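Long-range contact in putative esterase/lipase/thioesterase (PDB 2PBL), which is a putative thioesterase of the alpha/beta-hydrolase fold and probably hydrolyses ester or thioester bonds: residues R38-L43 with L55-G60. Numbering follows the deposited sequence.
Sequences RARLNL and LFLPEG
E59 CG lies over the centre of one face of the R38 guanidinium, 3.6 Å from R38 CZ. L57 meets its edge. There R38 NH1 gives a 2.7 Å hydrogen bond to a lone pair of L57 O. The R38 chain bends at chi3 (-64°), which turns NH1 back to this carbonyl. The E59 carboxylate is near but does not touch the guanidinium. L43 CD1 lies over one face of the R40 guanidinium, offset toward its rim. The F56 ring has A39 CB at its edge, 3.8 Å from F56 CD1. L41 CD2 comes obliquely to CE1 of the same ring, and F31 meets it edge-to-face.

Strands 39-44 and 52-56 form an antiparallel hairpin at one margin of the alpha/beta-hydrolase sheet. A39 and F56 are a non-hydrogen-bonded pair. R40 and L55 are the hydrogen-bonded pair, joined from R40 N to L55 O (2.7 Å) and from L55 N to R40 O (2.9 Å). L57 N bonds to R38 O beyond them. With an alanine at R38, L57 O would probably lose its side-chain donor and E59 CG the flat group it lies on.

On the side opposite F56, R40 lies alongside L55. R40 NH1 forms a salt bridge with E126.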
loop_
_atom_site.group_PDB
_atom_site.type_symbol
_atom_site.label_atom_id
_atom_site.label_comp_id
_atom_site.label_asym_id
_atom_site.label_seq_id
_atom_site.Cartn_x
_atom_site.Cartn_y
_atom_site.Cartn_z
ATOM N N ARG A 38 2.705 -16.404 -16.271
ATOM C CA ARG A 38 1.862 -16.140 -15.096
ATOM C C ARG A 38 2.021 -14.698 -14.611
ATOM O O ARG A 38 1.329 -14.272 -13.696
ATOM C CB ARG A 38 2.109 -17.136 -13.982
ATOM C CG ARG A 38 1.489 -18.485 -14.357
ATOM C CD ARG A 38 1.346 -19.460 -13.200
ATOM N NE ARG A 38 2.635 -19.880 -12.615
ATOM C CZ ARG A 38 3.107 -19.562 -11.410
ATOM N NH1 ARG A 38 2.463 -18.760 -10.585
ATOM N NH2 ARG A 38 4.287 -20.035 -11.037
ATOM N N ALA A 39 2.970 -13.973 -15.196
ATOM C CA ALA A 39 3.122 -12.555 -14.957
ATOM C C ALA A 39 2.442 -11.800 -16.095
ATOM O O ALA A 39 2.925 -11.821 -17.228
ATOM C CB ALA A 39 4.578 -12.191 -14.887
ATOM N N ARG A 40 1.296 -11.192 -15.817
ATOM C CA ARG A 40 0.587 -10.327 -16.778
ATOM C C ARG A 40 0.983 -8.851 -16.499
ATOM O O ARG A 40 0.376 -8.166 -15.678
ATOM C CB ARG A 40 -0.906 -10.529 -16.654
ATOM C CG ARG A 40 -1.373 -11.918 -17.025
ATOM C CD ARG A 40 -2.918 -12.062 -16.860
ATOM N NE ARG A 40 -3.678 -11.088 -17.662
ATOM C CZ ARG A 40 -4.997 -10.901 -17.583
ATOM N NH1 ARG A 40 -5.739 -11.621 -16.740
ATOM N NH2 ARG A 40 -5.579 -9.994 -18.357
ATOM N N LEU A 41 2.009 -8.364 -17.176
ATOM C CA LEU A 41 2.544 -7.056 -16.847
ATOM C C LEU A 41 1.843 -5.901 -17.542
ATOM O O LEU A 41 1.265 -6.075 -18.607
ATOM C CB LEU A 41 4.030 -7.012 -17.185
ATOM C CG LEU A 41 4.897 -8.105 -16.556
ATOM C CD1 LEU A 41 6.329 -7.934 -17.001
ATOM C CD2 LEU A 41 4.827 -8.074 -15.058
ATOM N N ASN A 42 1.884 -4.721 -16.928
ATOM C CA ASN A 42 1.370 -3.525 -17.585
ATOM C C ASN A 42 -0.038 -3.564 -18.145
ATOM O O ASN A 42 -0.328 -3.048 -19.240
ATOM C CB ASN A 42 2.385 -3.076 -18.650
ATOM C CG ASN A 42 3.673 -2.691 -18.024
ATOM O OD1 ASN A 42 3.720 -1.746 -17.229
ATOM N ND2 ASN A 42 4.727 -3.446 -18.309
ATOM N N LEU A 43 -0.932 -4.149 -17.371
ATOM C CA LEU A 43 -2.323 -4.126 -17.716
ATOM C C LEU A 43 -2.794 -2.703 -17.412
ATOM O O LEU A 43 -2.366 -2.117 -16.441
ATOM C CB LEU A 43 -3.085 -5.149 -16.903
ATOM C CG LEU A 43 -2.778 -6.633 -17.115
ATOM C CD1 LEU A 43 -3.743 -7.507 -16.293
ATOM C CD2 LEU A 43 -2.823 -7.027 -18.598
ATOM N N LEU A 55 -0.283 -8.059 -12.828
ATOM C CA LEU A 55 -1.100 -9.124 -12.289
ATOM C C LEU A 55 -0.323 -10.439 -12.349
ATOM O O LEU A 55 0.034 -10.940 -13.434
ATOM C CB LEU A 55 -2.414 -9.233 -13.035
ATOM C CG LEU A 55 -3.439 -10.213 -12.503
ATOM C CD1 LEU A 55 -3.859 -9.896 -11.049
ATOM C CD2 LEU A 55 -4.657 -10.157 -13.409
ATOM N N PHE A 56 -0.044 -10.951 -11.164
ATOM C CA PHE A 56 0.674 -12.199 -10.983
ATOM C C PHE A 56 -0.315 -13.291 -10.606
ATOM O O PHE A 56 -1.007 -13.203 -9.589
ATOM C CB PHE A 56 1.799 -12.057 -9.949
ATOM C CG PHE A 56 2.730 -10.924 -10.268
ATOM C CD1 PHE A 56 3.544 -10.989 -11.387
ATOM C CD2 PHE A 56 2.732 -9.764 -9.510
ATOM C CE1 PHE A 56 4.340 -9.927 -11.730
ATOM C CE2 PHE A 56 3.540 -8.694 -9.865
ATOM C CZ PHE A 56 4.342 -8.792 -10.954
ATOM N N LEU A 57 -0.322 -14.352 -11.408
ATOM C CA LEU A 57 -1.271 -15.451 -11.247
ATOM C C LEU A 57 -0.617 -16.623 -10.586
ATOM O O LEU A 57 0.556 -16.907 -10.908
ATOM C CB LEU A 57 -1.752 -15.915 -12.616
ATOM C CG LEU A 57 -2.386 -14.810 -13.453
ATOM C CD1 LEU A 57 -2.664 -15.267 -14.837
ATOM C CD2 LEU A 57 -3.650 -14.268 -12.810
ATOM N N PRO A 58 -1.361 -17.324 -9.689
ATOM C CA PRO A 58 -0.861 -18.526 -9.060
ATOM C C PRO A 58 -0.983 -19.649 -10.063
ATOM O O PRO A 58 -1.532 -19.461 -11.142
ATOM C CB PRO A 58 -1.843 -18.759 -7.891
ATOM C CG PRO A 58 -3.113 -18.218 -8.364
ATOM C CD PRO A 58 -2.760 -17.058 -9.287
ATOM N N GLU A 59 -0.490 -20.821 -9.702
ATOM C CA GLU A 59 -0.586 -21.937 -10.624
ATOM C C GLU A 59 -1.994 -22.476 -10.805
ATOM O O GLU A 59 -2.383 -22.784 -11.922
ATOM C CB GLU A 59 0.354 -23.054 -10.211
ATOM C CG GLU A 59 1.781 -22.761 -10.538
ATOM C CD GLU A 59 2.614 -24.006 -10.406
ATOM O OE1 GLU A 59 2.990 -24.358 -9.282
ATOM O OE2 GLU A 59 2.870 -24.608 -11.448
ATOM N N GLY A 60 -2.762 -22.636 -9.740
ATOM C CA GLY A 60 -4.138 -23.132 -9.933
ATOM C C GLY A 60 -5.144 -22.000 -10.102
ATOM O O GLY A 60 -4.783 -20.857 -10.377
#